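Local structure of Alr2269 protein (Nostoc sp., 3MC9) at residues Ala107-Gly110 against Asn116-Ala119. The protein probably helps insert and assemble beta-barrel proteins in the outer membrane, as an Omp85-family protein whose periplasmic POTRA domains are thought to handle incoming polypeptides. Sequence-based numbering, arbitrary orientation.
Sequences AIFG and NVQA
At Val-117, chi1 of -178° sets CG1 opposite the backbone nitrogen and turns the other methyl, CG2, back beside it, between Ile-108 CG2 and the Phe-109 ring. On the helix side, chi1 of Phe-109, -93°, is about 30° from a staggered position and swings the ring toward the strand, although its CB does not point there. The Phe-109 and Val-117 side chains run alongside one another, pointing opposite ways, and the result is a clear example of a CH-pi contact: Val-117 CG2 stands 3.8 Å from the centroid of the Phe-109 ring, almost exactly on the ring normal. Beside it, Val-117 CB lies over the same face, displaced toward the CE2-CZ side, 3.9 Å from Phe-109 CE2. The ring also reaches the strand backbone, where Phe-109 CZ comes within 3.7 Å of Val-117 N and within 4.0 Å of Asn-116 CA, the latter approached obliquely.

Ile-108 completes the grip on the valine. Its CG2 packs against Val-117 CG2 at 3.5 Å, while its CD1 lies 3.9 Å from Val-117 CG1, so both methyls of the valine meet the isoleucine. Ile-108 is itself buried, resting also on Val-84 and Val-87 of helix 78-87 and on Phe-132 and Val-134 of strand 127-136; Ile-105, one turn earlier in helix 98-110, touches Val-117 as well.

The contact thus closes the short turn from helix 98-110 into strand 114-124, the edge strand of the sheet in this POTRA domain, whose helices pack on that sheet. No hydrogen bond joins the two segments. Cohesion here rests on dispersion, apolar burial and the weak attraction of a methyl for a pi face, so the fit of the side chains, rather than directed polar bonds between these segments, probably governs how the helix end sits on the strand.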
ATOM      1  N   ALA A 107       7.513   6.680   1.274  1.00 32.87           N
ATOM      2  CA  ALA A 107       7.208   7.088  -0.094  1.00 32.89           C
ATOM      3  C   ALA A 107       7.000   5.862  -0.981  1.00 32.44           C
ATOM      4  O   ALA A 107       6.147   5.862  -1.848  1.00 32.96           O
ATOM      5  CB  ALA A 107       8.301   7.985  -0.636  1.00 32.44           C
ATOM      6  N   ILE A 108       7.738   4.797  -0.740  1.00 32.66           N
ATOM      7  CA  ILE A 108       7.509   3.566  -1.491  1.00 33.33           C
ATOM      8  C   ILE A 108       6.089   3.030  -1.190  1.00 34.17           C
ATOM      9  O   ILE A 108       5.340   2.670  -2.108  1.00 35.01           O
ATOM     10  CB  ILE A 108       8.623   2.523  -1.222  1.00 33.27           C
ATOM     11  CG1 ILE A 108       9.953   3.038  -1.787  1.00 33.74           C
ATOM     12  CG2 ILE A 108       8.286   1.173  -1.859  1.00 32.51           C
ATOM     13  CD1 ILE A 108      11.204   2.365  -1.180  1.00 32.28           C
ATOM     14  N   PHE A 109       5.710   3.009   0.083  1.00 34.29           N
ATOM     15  CA  PHE A 109       4.370   2.582   0.456  1.00 35.27           C
ATOM     16  C   PHE A 109       3.348   3.492  -0.192  1.00 35.09           C
ATOM     17  O   PHE A 109       2.302   3.026  -0.648  1.00 34.86           O
ATOM     18  CB  PHE A 109       4.162   2.650   1.971  1.00 36.12           C
ATOM     19  CG  PHE A 109       4.452   1.375   2.684  1.00 38.89           C
ATOM     20  CD1 PHE A 109       3.714   0.231   2.404  1.00 42.31           C
ATOM     21  CD2 PHE A 109       5.427   1.320   3.675  1.00 41.60           C
ATOM     22  CE1 PHE A 109       3.983  -0.974   3.081  1.00 44.65           C
ATOM     23  CE2 PHE A 109       5.683   0.126   4.377  1.00 43.58           C
ATOM     24  CZ  PHE A 109       4.973  -1.022   4.069  1.00 44.21           C
ATOM     25  N   GLY A 110       3.670   4.789  -0.210  1.00 34.68           N
ATOM     26  CA  GLY A 110       2.815   5.818  -0.772  1.00 34.98           C
ATOM     27  C   GLY A 110       2.406   5.549  -2.197  1.00 34.96           C
ATOM     28  O   GLY A 110       1.319   5.894  -2.584  1.00 35.79           O
ATOM     29  N   ASN A 116       4.732  -4.755   1.674  1.00 42.45           N
ATOM     30  CA  ASN A 116       5.841  -4.595   2.612  1.00 43.01           C
ATOM     31  C   ASN A 116       7.027  -3.899   1.954  1.00 41.88           C
ATOM     32  O   ASN A 116       7.296  -4.089   0.769  1.00 41.79           O
ATOM     33  CB  ASN A 116       6.277  -5.952   3.192  1.00 44.59           C
ATOM     34  CG  ASN A 116       7.110  -5.810   4.475  1.00 47.68           C
ATOM     35  OD1 ASN A 116       8.020  -6.605   4.718  1.00 52.07           O
ATOM     36  ND2 ASN A 116       6.798  -4.797   5.294  1.00 50.02           N
ATOM     37  N   VAL A 117       7.715  -3.086   2.749  1.00 41.50           N
ATOM     38  CA  VAL A 117       8.866  -2.319   2.320  1.00 40.58           C
ATOM     39  C   VAL A 117       9.842  -2.190   3.486  1.00 41.27           C
ATOM     40  O   VAL A 117       9.445  -1.824   4.596  1.00 41.10           O
ATOM     41  CB  VAL A 117       8.472  -0.884   1.913  1.00 40.37           C
ATOM     42  CG1 VAL A 117       9.702  -0.130   1.411  1.00 37.59           C
ATOM     43  CG2 VAL A 117       7.361  -0.895   0.874  1.00 38.61           C
ATOM     44  N   GLN A 118      11.109  -2.502   3.239  1.00 41.31           N
ATOM     45  CA  GLN A 118      12.149  -2.214   4.211  1.00 42.10           C
ATOM     46  C   GLN A 118      13.435  -1.762   3.536  1.00 40.96           C
ATOM     47  O   GLN A 118      13.647  -2.013   2.354  1.00 40.74           O
ATOM     48  CB  GLN A 118      12.414  -3.441   5.082  1.00 43.73           C
ATOM     49  CG  GLN A 118      12.673  -4.712   4.302  1.00 46.02           C
ATOM     50  CD  GLN A 118      12.815  -5.944   5.197  1.00 49.84           C
ATOM     51  OE1 GLN A 118      13.896  -6.226   5.728  1.00 54.19           O
ATOM     52  NE2 GLN A 118      11.731  -6.686   5.352  1.00 51.67           N
ATOM     53  N   ALA A 119      14.280  -1.100   4.312  1.00 40.83           N
ATOM     54  CA  ALA A 119      15.614  -0.718   3.881  1.00 40.66           C
ATOM     55  C   ALA A 119      16.628  -1.558   4.645  1.00 41.47           C
ATOM     56  O   ALA A 119      16.605  -1.618   5.891  1.00 42.17           O
ATOM     57  CB  ALA A 119      15.851   0.733   4.129  1.00 40.11           C
TER